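Local coordinates for protein nickel-dependent hydrogenase large subunit (Allochromatium vinosum, PDB 3MYR) that catalyses the reversible splitting of molecular hydrogen at a nickel-iron centre, as the large subunit of a heterodimeric hydrogenase, at residues 72-77 against 87-92; 118-123 against 170-175; 269-274 against 424-429; 386-391 against 487-492. One frame throughout, in Å; residues are numbered along the deposited sequence.

Contact 1. Residues 72-77 against 87-92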
loop_
_atom_site.group_PDB
_atom_site.type_symbol
_atom_site.label_atom_id
_atom_site.label_comp_id
_atom_site.label_asym_id
_atom_site.label_seq_id
_atom_site.Cartn_x
_atom_site.Cartn_y
_atom_site.Cartn_z
ATOM N N SER B 72 13.185 0.932 -6.857
ATOM C CA SER B 72 13.466 1.159 -8.257
ATOM C C SER B 72 14.644 2.083 -8.491
ATOM O O SER B 72 15.552 1.747 -9.251
ATOM C CB SER B 72 12.236 1.699 -9.009
ATOM O OG SER B 72 12.527 1.763 -10.383
ATOM N N VAL B 73 14.687 3.238 -7.828
ATOM C CA VAL B 73 15.794 4.210 -8.133
ATOM C C VAL B 73 17.067 3.579 -7.540
ATOM O O VAL B 73 18.162 3.760 -8.085
ATOM C CB VAL B 73 15.555 5.644 -7.532
ATOM C CG1 VAL B 73 14.357 6.356 -8.244
ATOM C CG2 VAL B 73 15.276 5.548 -6.046
ATOM N N ARG B 74 16.954 2.863 -6.426
ATOM C CA ARG B 74 18.140 2.154 -5.871
ATOM C C ARG B 74 18.663 1.063 -6.840
ATOM O O ARG B 74 19.878 0.819 -6.891
ATOM C CB ARG B 74 17.819 1.461 -4.550
ATOM C CG ARG B 74 17.792 2.409 -3.354
ATOM C CD ARG B 74 17.410 1.689 -2.061
ATOM N NE ARG B 74 17.392 2.607 -0.904
ATOM C CZ ARG B 74 17.022 2.255 0.326
ATOM N NH1 ARG B 74 16.621 1.020 0.554
ATOM N NH2 ARG B 74 17.003 3.150 1.327
ATOM N N ALA B 75 17.749 0.420 -7.596
ATOM C CA ALA B 75 18.166 -0.635 -8.535
ATOM C C ALA B 75 18.970 0.001 -9.639
ATOM O O ALA B 75 20.043 -0.531 -10.038
ATOM C CB ALA B 75 16.898 -1.379 -9.159
ATOM N N VAL B 76 18.446 1.115 -10.166
ATOM C CA VAL B 76 19.169 1.884 -11.180
ATOM C C VAL B 76 20.532 2.455 -10.685
ATOM O O VAL B 76 21.560 2.312 -11.374
ATOM C CB VAL B 76 18.329 2.990 -11.855
ATOM C CG1 VAL B 76 19.172 3.614 -13.020
ATOM C CG2 VAL B 76 16.982 2.384 -12.427
ATOM N N GLU B 77 20.526 3.040 -9.485
ATOM C CA GLU B 77 21.735 3.512 -8.856
ATOM C C GLU B 77 22.731 2.342 -8.646
ATOM O O GLU B 77 23.927 2.501 -8.894
ATOM C CB GLU B 77 21.373 4.165 -7.523
ATOM C CG GLU B 77 20.674 5.564 -7.731
ATOM C CD GLU B 77 19.703 5.950 -6.626
ATOM O OE1 GLU B 77 19.708 5.293 -5.527
ATOM O OE2 GLU B 77 18.975 6.962 -6.860
ATOM N N ASN B 87 22.271 14.558 1.658
ATOM C CA ASN B 87 20.943 15.124 1.983
ATOM C C ASN B 87 19.894 14.250 1.315
ATOM O O ASN B 87 18.821 14.031 1.870
ATOM C CB ASN B 87 20.780 16.534 1.429
ATOM C CG ASN B 87 21.602 17.540 2.169
ATOM O OD1 ASN B 87 21.884 17.370 3.354
ATOM N ND2 ASN B 87 22.024 18.627 1.461
ATOM N N ALA B 88 20.201 13.710 0.124
ATOM C CA ALA B 88 19.213 12.857 -0.526
ATOM C C ALA B 88 18.969 11.598 0.316
ATOM O O ALA B 88 17.834 11.087 0.429
ATOM C CB ALA B 88 19.668 12.486 -1.961
ATOM N N GLN B 89 20.046 11.042 0.848
ATOM C CA GLN B 89 19.944 9.815 1.590
ATOM C C GLN B 89 19.154 10.024 2.887
ATOM O O GLN B 89 18.293 9.215 3.226
ATOM C CB GLN B 89 21.346 9.217 1.880
ATOM C CG GLN B 89 21.228 7.756 2.390
ATOM C CD GLN B 89 20.962 6.730 1.250
ATOM O OE1 GLN B 89 21.890 6.096 0.736
ATOM N NE2 GLN B 89 19.707 6.524 0.919
ATOM N N LEU B 90 19.381 11.147 3.568
ATOM C CA LEU B 90 18.625 11.503 4.781
ATOM C C LEU B 90 17.167 11.734 4.480
ATOM O O LEU B 90 16.267 11.332 5.249
ATOM C CB LEU B 90 19.161 12.777 5.406
ATOM C CG LEU B 90 20.337 12.634 6.403
ATOM C CD1 LEU B 90 20.693 11.315 7.017
ATOM C CD2 LEU B 90 21.416 13.567 6.257
ATOM N N ILE B 91 16.914 12.454 3.395
ATOM C CA ILE B 91 15.527 12.653 2.996
ATOM C C ILE B 91 14.821 11.314 2.666
ATOM O O ILE B 91 13.704 11.103 3.117
ATOM C CB ILE B 91 15.382 13.697 1.883
ATOM C CG1 ILE B 91 15.707 15.082 2.491
ATOM C CG2 ILE B 91 13.871 13.624 1.248
ATOM C CD1 ILE B 91 16.031 16.230 1.378
ATOM N N ARG B 92 15.519 10.393 1.974
ATOM C CA ARG B 92 14.914 9.134 1.700
ATOM C C ARG B 92 14.625 8.365 3.002
ATOM O O ARG B 92 13.566 7.802 3.122
ATOM C CB ARG B 92 15.725 8.262 0.745
ATOM C CG ARG B 92 15.576 8.674 -0.752
ATOM C CD ARG B 92 16.575 7.808 -1.644
ATOM N NE ARG B 92 16.561 8.195 -3.054
ATOM C CZ ARG B 92 17.293 7.598 -3.990
ATOM N NH1 ARG B 92 18.011 6.485 -3.674
ATOM N NH2 ARG B 92 17.247 8.056 -5.234
HETATM O O HOH W 1 18.868 5.065 -1.264
#
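Arg92 reaches from helix 86-112 to helix 67-80 and meets Glu77 in an end-on, bidentate salt bridge. Its NH1 donates to Glu77 OE1 at 2.8 Å and its NH2 to Glu77 OE2 at 2.6 Å, the first bond almost straight at 174°. Both carboxylate oxygens use their syn lone pairs, and carboxylate and guanidinium lie nearly coplanar, 11° apart. Long side chains suit the gap, because the axes of these roughly antiparallel segments stay 13.9 Å apart; Arg92 runs extended from CG to NE.

A water forms the second polar link, accepting from Arg74 NE and from Arg92 NH1, each at 2.9 Å, at the edges of both guanidinium groups. Arg74 itself turns to Asp286 and the carbonyl of Ile482.

The apolar part is small: Val73 CG2 sits over one face of the Arg92 guanidinium, 3.3 Å from Arg92 NH2; a branched aliphatic suits this flat face. A leucine in place of Arg92 would probably leave the Glu77 carboxylate buried without its countercharge. Glu77 OE2 also accepts from Gly220 N, and Arg92 NH2 donates to Gly221 O, so the pair probably largely neutralises itself while a neighbouring loop takes up further hydrogen bonds.

Contact 2. Residues 118-123 against 170-175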
loop_
_atom_site.group_PDB
_atom_site.type_symbol
_atom_site.label_atom_id
_atom_site.label_comp_id
_atom_site.label_asym_id
_atom_site.label_seq_id
_atom_site.Cartn_x
_atom_site.Cartn_y
_atom_site.Cartn_z
ATOM N N ASP B 118 -14.791 -5.919 19.166
ATOM C CA ASP B 118 -16.206 -6.097 18.832
ATOM C C ASP B 118 -16.933 -4.736 18.908
ATOM O O ASP B 118 -17.165 -4.178 19.980
ATOM C CB ASP B 118 -16.800 -7.123 19.804
ATOM C CG ASP B 118 -18.258 -7.494 19.478
ATOM O OD1 ASP B 118 -18.956 -6.689 18.830
ATOM O OD2 ASP B 118 -18.729 -8.556 19.957
ATOM N N VAL B 119 -17.318 -4.207 17.773
ATOM C CA VAL B 119 -17.914 -2.897 17.754
ATOM C C VAL B 119 -19.299 -2.844 18.397
ATOM O O VAL B 119 -19.657 -1.836 18.985
ATOM C CB VAL B 119 -18.031 -2.420 16.286
ATOM C CG1 VAL B 119 -18.894 -1.152 16.256
ATOM C CG2 VAL B 119 -16.591 -2.104 15.790
ATOM N N VAL B 120 -20.051 -3.943 18.319
ATOM C CA VAL B 120 -21.373 -3.968 18.981
ATOM C C VAL B 120 -21.257 -3.971 20.494
ATOM O O VAL B 120 -22.003 -3.248 21.219
ATOM C CB VAL B 120 -22.237 -5.164 18.481
ATOM C CG1 VAL B 120 -23.587 -5.308 19.308
ATOM C CG2 VAL B 120 -22.548 -4.937 16.972
ATOM N N SER B 121 -20.295 -4.745 20.990
ATOM C CA SER B 121 -19.995 -4.723 22.418
ATOM C C SER B 121 -19.596 -3.303 22.935
ATOM O O SER B 121 -19.989 -2.944 24.020
ATOM C CB SER B 121 -18.916 -5.788 22.720
ATOM O OG SER B 121 -18.329 -5.516 23.968
ATOM N N ALA B 122 -18.867 -2.489 22.136
ATOM C CA ALA B 122 -18.560 -1.070 22.513
ATOM C C ALA B 122 -19.836 -0.276 22.877
ATOM O O ALA B 122 -19.805 0.584 23.717
ATOM C CB ALA B 122 -17.808 -0.344 21.355
ATOM N N LEU B 123 -20.975 -0.594 22.275
ATOM C CA LEU B 123 -22.225 0.127 22.589
ATOM C C LEU B 123 -22.719 -0.094 23.989
ATOM O O LEU B 123 -23.575 0.650 24.444
ATOM C CB LEU B 123 -23.354 -0.304 21.637
ATOM C CG LEU B 123 -23.012 -0.122 20.130
ATOM C CD1 LEU B 123 -24.282 -0.472 19.313
ATOM C CD2 LEU B 123 -22.543 1.318 19.873
ATOM N N GLY B 170 -21.229 -8.585 10.095
ATOM C CA GLY B 170 -19.940 -8.745 10.755
ATOM C C GLY B 170 -20.093 -9.856 11.797
ATOM O O GLY B 170 -21.199 -10.407 12.016
ATOM N N TYR B 171 -18.987 -10.210 12.434
ATOM C CA TYR B 171 -18.933 -11.399 13.226
ATOM C C TYR B 171 -19.181 -11.056 14.684
ATOM O O TYR B 171 -18.831 -11.813 15.571
ATOM C CB TYR B 171 -17.584 -12.146 12.991
ATOM C CG TYR B 171 -17.302 -12.472 11.514
ATOM C CD1 TYR B 171 -18.346 -12.740 10.625
ATOM C CD2 TYR B 171 -16.004 -12.428 11.002
ATOM C CE1 TYR B 171 -18.085 -12.959 9.242
ATOM C CE2 TYR B 171 -15.737 -12.623 9.629
ATOM C CZ TYR B 171 -16.765 -12.881 8.759
ATOM O OH TYR B 171 -16.506 -13.113 7.427
ATOM N N TRP B 172 -19.769 -9.897 14.934
ATOM C CA TRP B 172 -19.962 -9.381 16.295
ATOM C C TRP B 172 -20.568 -10.485 17.214
ATOM O O TRP B 172 -21.507 -11.199 16.827
ATOM C CB TRP B 172 -20.890 -8.154 16.255
ATOM C CG TRP B 172 -20.555 -7.246 15.081
ATOM C CD1 TRP B 172 -21.415 -6.861 14.075
ATOM C CD2 TRP B 172 -19.277 -6.663 14.763
ATOM N NE1 TRP B 172 -20.744 -6.088 13.165
ATOM C CE2 TRP B 172 -19.435 -5.964 13.536
ATOM C CE3 TRP B 172 -18.009 -6.700 15.369
ATOM C CZ2 TRP B 172 -18.374 -5.256 12.912
ATOM C CZ3 TRP B 172 -16.925 -6.035 14.736
ATOM C CH2 TRP B 172 -17.125 -5.298 13.531
ATOM N N GLY B 173 -20.070 -10.591 18.443
ATOM C CA GLY B 173 -20.652 -11.575 19.411
ATOM C C GLY B 173 -20.030 -12.964 19.231
ATOM O O GLY B 173 -20.309 -13.882 20.019
ATOM N N HIS B 174 -19.132 -13.126 18.254
ATOM C CA HIS B 174 -18.407 -14.413 18.110
ATOM C C HIS B 174 -17.589 -14.645 19.417
ATOM O O HIS B 174 -17.071 -13.658 20.017
ATOM C CB HIS B 174 -17.449 -14.315 16.914
ATOM C CG HIS B 174 -16.822 -15.625 16.517
ATOM N ND1 HIS B 174 -15.792 -16.207 17.228
ATOM C CD2 HIS B 174 -16.990 -16.391 15.407
ATOM C CE1 HIS B 174 -15.422 -17.326 16.633
ATOM N NE2 HIS B 174 -16.091 -17.425 15.495
ATOM N N PRO B 175 -17.489 -15.929 19.871
ATOM C CA PRO B 175 -16.825 -16.228 21.153
ATOM C C PRO B 175 -15.320 -15.917 21.104
ATOM O O PRO B 175 -14.717 -15.715 22.159
ATOM C CB PRO B 175 -17.086 -17.749 21.352
ATOM C CG PRO B 175 -17.413 -18.263 19.926
ATOM C CD PRO B 175 -18.223 -17.109 19.354
#
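Trp172 lies against the start of the short helix 119-122, whose N-cap is Asp118; the tryptophan itself occupies the second position of a type II beta turn running from Tyr171 to His174. From its CB outward, Trp172 first meets the cap and Val120: CB is 3.5 Å from Asp118 OD1, and CG is 3.6 Å from Val120 CG2, which also touches CD1. Above the rim at CE3 and CZ3 stands the backbone N of Val119, while CH2 comes 3.9 Å from Val119 CG2. Val119 CB stands over the face of the six-membered ring in a CH-pi contact, 4.2 Å from the centroid and 15° off the normal. Gly170 CA lies over the opposite face. The indole NE1 turns to the carbonyl of Phe167, and the side chain also packs on Ala47 of the small subunit.

Asp118 suits the cap because its two oxygens can accept in different directions, one from the helix start and one from the turn. Gly173, whose positive phi favours glycine, donates through N to Asp118 OD2 at 2.9 Å, from above the carboxylate plane. An alanine at Asp118 would be likely to cost the helix-start amides and the turn N-H the carboxylate that serves both. With CG anti to the backbone N (chi1 -175°), OD1 accepts from Ser121 N at 3.2 Å and, weakly, from Val120 N.

Contact 3. Residues 269-274 against 424-429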
loop_
_atom_site.group_PDB
_atom_site.type_symbol
_atom_site.label_atom_id
_atom_site.label_comp_id
_atom_site.label_asym_id
_atom_site.label_seq_id
_atom_site.Cartn_x
_atom_site.Cartn_y
_atom_site.Cartn_z
ATOM N N LYS B 269 -3.358 -14.055 24.630
ATOM C CA LYS B 269 -2.017 -14.520 24.840
ATOM C C LYS B 269 -1.896 -15.882 24.196
ATOM O O LYS B 269 -0.808 -16.220 23.729
ATOM C CB LYS B 269 -1.720 -14.651 26.344
ATOM C CG LYS B 269 -1.383 -13.286 27.037
ATOM C CD LYS B 269 -1.343 -13.542 28.586
ATOM C CE LYS B 269 -1.146 -12.262 29.349
ATOM N NZ LYS B 269 -0.700 -12.508 30.766
ATOM N N ASP B 270 -2.993 -16.640 24.122
ATOM C CA ASP B 270 -2.968 -17.937 23.408
ATOM C C ASP B 270 -2.700 -17.755 21.872
ATOM O O ASP B 270 -2.250 -18.696 21.194
ATOM C CB ASP B 270 -4.271 -18.734 23.615
ATOM C CG ASP B 270 -5.497 -17.963 23.132
ATOM O OD1 ASP B 270 -6.259 -18.471 22.271
ATOM O OD2 ASP B 270 -5.673 -16.793 23.561
ATOM N N TRP B 271 -2.867 -16.541 21.348
ATOM C CA TRP B 271 -2.532 -16.270 19.927
ATOM C C TRP B 271 -1.024 -16.125 19.810
ATOM O O TRP B 271 -0.488 -15.874 18.722
ATOM C CB TRP B 271 -3.309 -15.026 19.384
ATOM C CG TRP B 271 -4.722 -15.478 19.071
ATOM C CD1 TRP B 271 -5.737 -15.663 19.970
ATOM C CD2 TRP B 271 -5.195 -15.986 17.815
ATOM N NE1 TRP B 271 -6.839 -16.208 19.337
ATOM C CE2 TRP B 271 -6.546 -16.416 18.020
ATOM C CE3 TRP B 271 -4.617 -16.101 16.522
ATOM C CZ2 TRP B 271 -7.322 -17.005 16.997
ATOM C CZ3 TRP B 271 -5.396 -16.586 15.494
ATOM C CH2 TRP B 271 -6.743 -17.076 15.741
ATOM N N GLY B 272 -0.355 -16.238 20.947
ATOM C CA GLY B 272 1.107 -16.327 20.947
ATOM C C GLY B 272 1.535 -17.781 20.756
ATOM O O GLY B 272 2.723 -18.089 20.787
ATOM N N GLU B 273 0.589 -18.679 20.470
ATOM C CA GLU B 273 0.933 -20.100 20.338
ATOM C C GLU B 273 0.519 -20.657 19.016
ATOM O O GLU B 273 0.555 -21.906 18.824
ATOM C CB GLU B 273 0.279 -20.942 21.467
ATOM C CG GLU B 273 0.680 -20.439 22.886
ATOM C CD GLU B 273 -0.056 -21.217 24.000
ATOM O OE1 GLU B 273 -0.013 -22.469 23.924
ATOM O OE2 GLU B 273 -0.647 -20.583 24.940
ATOM N N ARG B 274 0.087 -19.800 18.101
ATOM C CA ARG B 274 -0.267 -20.300 16.791
ATOM C C ARG B 274 0.188 -19.321 15.730
ATOM O O ARG B 274 0.417 -18.142 16.041
ATOM C CB ARG B 274 -1.812 -20.582 16.681
ATOM C CG ARG B 274 -2.733 -19.399 16.890
ATOM C CD ARG B 274 -4.244 -19.799 16.867
ATOM N NE ARG B 274 -4.528 -20.769 17.933
ATOM C CZ ARG B 274 -4.921 -20.403 19.158
ATOM N NH1 ARG B 274 -5.187 -19.101 19.437
ATOM N NH2 ARG B 274 -5.116 -21.320 20.078
ATOM N N TYR B 424 7.140 -16.204 17.948
ATOM C CA TYR B 424 6.902 -16.961 16.707
ATOM C C TYR B 424 5.432 -17.316 16.559
ATOM O O TYR B 424 5.023 -18.438 16.850
ATOM C CB TYR B 424 7.735 -18.209 16.729
ATOM C CG TYR B 424 9.194 -17.879 16.844
ATOM C CD1 TYR B 424 9.866 -18.018 18.056
ATOM C CD2 TYR B 424 9.920 -17.487 15.734
ATOM C CE1 TYR B 424 11.234 -17.765 18.161
ATOM C CE2 TYR B 424 11.301 -17.292 15.815
ATOM C CZ TYR B 424 11.935 -17.367 17.018
ATOM O OH TYR B 424 13.288 -17.146 17.066
ATOM N N SER B 425 4.623 -16.302 16.251
ATOM C CA SER B 425 3.187 -16.464 16.360
ATOM C C SER B 425 2.462 -15.264 15.753
ATOM O O SER B 425 3.067 -14.234 15.488
ATOM C CB SER B 425 2.810 -16.597 17.833
ATOM O OG SER B 425 2.875 -15.330 18.494
ATOM N N THR B 426 1.163 -15.390 15.571
ATOM C CA THR B 426 0.326 -14.320 15.123
ATOM C C THR B 426 0.404 -13.134 16.099
ATOM O O THR B 426 0.508 -11.969 15.679
ATOM C CB THR B 426 -1.115 -14.855 15.057
ATOM O OG1 THR B 426 -1.216 -15.800 13.989
ATOM C CG2 THR B 426 -2.174 -13.706 14.914
ATOM N N LEU B 427 0.378 -13.421 17.401
ATOM C CA LEU B 427 0.518 -12.325 18.366
ATOM C C LEU B 427 1.894 -11.664 18.225
ATOM O O LEU B 427 1.982 -10.470 18.367
ATOM C CB LEU B 427 0.480 -12.846 19.788
ATOM C CG LEU B 427 -0.273 -12.059 20.864
ATOM C CD1 LEU B 427 0.129 -12.350 22.339
ATOM C CD2 LEU B 427 -0.521 -10.635 20.679
ATOM N N GLY B 428 2.963 -12.464 18.184
ATOM C CA GLY B 428 4.300 -11.872 18.193
ATOM C C GLY B 428 4.516 -10.994 16.941
ATOM O O GLY B 428 5.153 -9.970 16.988
ATOM N N ARG B 429 3.936 -11.388 15.819
ATOM C CA ARG B 429 4.094 -10.660 14.559
ATOM C C ARG B 429 3.402 -9.301 14.722
ATOM O O ARG B 429 3.928 -8.291 14.300
ATOM C CB ARG B 429 3.388 -11.469 13.461
ATOM C CG ARG B 429 3.616 -11.057 12.051
ATOM C CD ARG B 429 2.948 -12.056 11.080
ATOM N NE ARG B 429 3.633 -13.358 11.113
ATOM C CZ ARG B 429 3.101 -14.522 11.503
ATOM N NH1 ARG B 429 1.827 -14.635 11.915
ATOM N NH2 ARG B 429 3.859 -15.612 11.497
#
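Trp271 O accepts from Leu427 N at 2.9 Å, the donor lying above the carbonyl plane. Next to it, Arg274 O takes the N-H of Thr426, also at 2.9 Å, but in the carbonyl plane and with an N-H...O angle of 164°. Two successive amides at the start of helix 426-456 are thus satisfied by carbonyls of another part of the chain, the turn that follows helix 236-265 and begins as a 3-10 segment.

Ser425 is the N-cap of helix 426-456. Its OG lies between the backbone N and the carbonyl carbon (chi1 75°), from where it accepts from Gly428 N at 2.9 Å; it is also hydrogen-bonded to Ala422 O. OG comes 3.2 Å from Gly272 CA; a side chain on Gly272 would collide with Lys269 O of its own 3-10 turn.

Apolar groups fill the flanks. Leu427 CD1 rests 3.9 Å from Lys269 CA, and Thr426 CG2 meets Trp271 CE3 at 3.8 Å, the two side chains side by side. The threonine hydroxyl pairs with Thr548 on helix 543-551. Arg274 donates through NE to Asn533 O, while its NH1, above the rim of one Trp271 face, reaches Asp270 OD1 at 3.1 Å in a salt bridge.

Contact 4. Residues 386-391 against 487-492. With NFV (Ni-Fe oxidized active center), chain N.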
loop_
_atom_site.group_PDB
_atom_site.type_symbol
_atom_site.label_atom_id
_atom_site.label_comp_id
_atom_site.label_asym_id
_atom_site.label_seq_id
_atom_site.Cartn_x
_atom_site.Cartn_y
_atom_site.Cartn_z
ATOM N N VAL B 386 10.464 -18.820 3.639
ATOM C CA VAL B 386 10.832 -17.938 4.705
ATOM C C VAL B 386 9.687 -16.932 4.957
ATOM O O VAL B 386 8.807 -16.735 4.100
ATOM C CB VAL B 386 12.200 -17.186 4.398
ATOM C CG1 VAL B 386 13.319 -18.138 4.130
ATOM C CG2 VAL B 386 12.046 -16.321 3.185
ATOM N N GLU B 387 9.746 -16.274 6.111
ATOM C CA GLU B 387 8.822 -15.189 6.421
ATOM C C GLU B 387 9.607 -13.866 6.378
ATOM O O GLU B 387 10.768 -13.814 6.858
ATOM C CB GLU B 387 8.208 -15.351 7.805
ATOM C CG GLU B 387 7.475 -14.067 8.256
ATOM C CD GLU B 387 6.581 -14.248 9.484
ATOM O OE1 GLU B 387 6.185 -13.223 10.123
ATOM O OE2 GLU B 387 6.303 -15.418 9.848
ATOM N N VAL B 388 9.000 -12.805 5.810
ATOM C CA VAL B 388 9.645 -11.506 5.872
ATOM C C VAL B 388 8.719 -10.535 6.608
ATOM O O VAL B 388 7.525 -10.806 6.804
ATOM C CB VAL B 388 9.961 -10.927 4.434
ATOM C CG1 VAL B 388 10.980 -11.901 3.727
ATOM C CG2 VAL B 388 8.652 -10.861 3.584
ATOM N N GLY B 389 9.233 -9.379 6.973
ATOM C CA GLY B 389 8.314 -8.351 7.499
ATOM C C GLY B 389 8.734 -8.007 8.928
ATOM O O GLY B 389 9.888 -8.276 9.346
ATOM N N PRO B 390 7.822 -7.364 9.688
ATOM C CA PRO B 390 8.217 -6.899 11.016
ATOM C C PRO B 390 8.773 -7.961 11.930
ATOM O O PRO B 390 9.662 -7.662 12.728
ATOM C CB PRO B 390 6.899 -6.309 11.612
ATOM C CG PRO B 390 6.128 -5.841 10.362
ATOM C CD PRO B 390 6.463 -6.940 9.304
ATOM N N LEU B 391 8.195 -9.164 11.929
ATOM C CA LEU B 391 8.699 -10.222 12.830
ATOM C C LEU B 391 10.165 -10.602 12.465
ATOM O O LEU B 391 11.034 -10.763 13.333
ATOM C CB LEU B 391 7.796 -11.458 12.807
ATOM C CG LEU B 391 8.120 -12.584 13.845
ATOM C CD1 LEU B 391 8.368 -12.072 15.300
ATOM C CD2 LEU B 391 7.009 -13.708 13.848
ATOM N N ARG B 487 6.050 -4.354 4.855
ATOM C CA ARG B 487 5.709 -5.770 4.879
ATOM C C ARG B 487 6.901 -6.717 4.785
ATOM O O ARG B 487 6.739 -7.892 5.005
ATOM C CB ARG B 487 4.619 -6.094 3.856
ATOM C CG ARG B 487 3.301 -5.437 4.245
ATOM C CD ARG B 487 2.344 -5.197 3.046
ATOM N NE ARG B 487 1.218 -4.384 3.558
ATOM C CZ ARG B 487 1.244 -3.057 3.768
ATOM N NH1 ARG B 487 2.291 -2.244 3.491
ATOM N NH2 ARG B 487 0.260 -2.544 4.395
ATOM N N GLY B 488 8.107 -6.201 4.552
ATOM C CA GLY B 488 9.312 -7.027 4.627
ATOM C C GLY B 488 10.247 -6.731 3.419
ATOM O O GLY B 488 10.105 -5.697 2.722
ATOM N N ALA B 489 11.151 -7.666 3.139
ATOM C CA ALA B 489 12.259 -7.464 2.231
ATOM C C ALA B 489 11.767 -7.347 0.796
ATOM O O ALA B 489 11.126 -8.275 0.328
ATOM C CB ALA B 489 13.205 -8.693 2.311
ATOM N N LEU B 490 12.214 -6.318 0.072
ATOM C CA LEU B 490 11.707 -5.994 -1.247
ATOM C C LEU B 490 12.952 -5.841 -2.077
ATOM O O LEU B 490 13.903 -5.189 -1.624
ATOM C CB LEU B 490 10.966 -4.614 -1.246
ATOM C CG LEU B 490 10.728 -3.925 -2.610
ATOM C CD1 LEU B 490 9.737 -4.739 -3.439
ATOM C CD2 LEU B 490 10.064 -2.508 -2.418
ATOM N N GLY B 491 12.961 -6.418 -3.283
ATOM C CA GLY B 491 14.083 -6.226 -4.197
ATOM C C GLY B 491 13.541 -6.023 -5.622
ATOM O O GLY B 491 12.534 -6.688 -5.997
ATOM N N HIS B 492 14.211 -5.159 -6.415
ATOM C CA HIS B 492 13.931 -4.998 -7.811
ATOM C C HIS B 492 15.235 -5.346 -8.500
ATOM O O HIS B 492 16.253 -4.701 -8.234
ATOM C CB HIS B 492 13.579 -3.562 -8.152
ATOM C CG HIS B 492 12.220 -3.139 -7.666
ATOM N ND1 HIS B 492 11.600 -2.002 -8.115
ATOM C CD2 HIS B 492 11.348 -3.729 -6.809
ATOM C CE1 HIS B 492 10.415 -1.885 -7.536
ATOM N NE2 HIS B 492 10.222 -2.946 -6.774
HETATM FE FE NFV N . 4.181 -3.667 -0.330
HETATM NI NI NFV N . 1.362 -2.899 -1.068
HETATM C C1 NFV N . 5.667 -3.741 -0.844
HETATM O O1 NFV N . 6.857 -3.810 -1.183
HETATM C C2 NFV N . 4.846 -3.265 1.411
HETATM N N2 NFV N . 5.280 -3.003 2.481
HETATM C C3 NFV N . 4.112 -5.515 0.034
HETATM N N3 NFV N . 4.066 -6.668 0.233
HETATM O O4 NFV N . 2.344 -3.524 0.413
#
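Part of the wall of the nickel-iron site is formed by Arg487 and the beginning of strand 488-497, the middle strand of a three-stranded antiparallel sheet, which meets the start of helix 390-399. Gly389, the N-cap of that helix, and Gly488 touch backbone to backbone, CA to CA at 3.3 Å. Both have backbone angles suited to glycine, and a CB on either would clash across the junction: on Gly389 with Arg487 O, on Gly488 with Gly389 N. Beside them Val388 lays its CB 3.7 Å from Ala489 N, and its CG1 meets Ala489 CB at 4.2 Å; a small alanine leaves room for the branched valine.

The side chain of Arg487 reaches the bound centre. Its backbone N donates to ligand nitrogen N2 at 2.8 Å, and its NH1 adds a weak bond to the same atom at 3.2 Å, with N2 at the edge of the guanidinium, near its plane. The side chain, extended from CG to NE, passes close to the cluster, with CD 3.1 Å from the ligand atom O4. NH2 forms salt bridges with Asp553 and Asp103, which, with the NH1 bond, probably restrain the rotation of the guanidinium. Leu490 supplies an apolar surface, CD2 lying 3.7 Å from ligand O1. One diatomic ligand of the iron is therefore gripped by two N-H groups, while another meets only hydrocarbon from this strand, a difference likely to polarise the two unequally.

In the fold
Contact 4 lies deepest, its centre about 8 Å from that of the chain, and is the one that touches the nickel-iron cluster. Contacts 1 and 3 are also buried but lie on opposite sides of the chain's centre; contact 2 is partly exposed and borders the small subunit. Contact 1 joins contact 4 where Ala75 packs on His492, and contact 3 joins it through the salt bridge of Arg429 with Glu387 and through packing on Leu391. Chemistry follows place: contact 1 spans a wide helix gap with paired charges and water, contacts 2 and 3 serve helix N-termini through a carboxylate and backbone carbonyls respectively, and contact 4 relies on close glycine backbones.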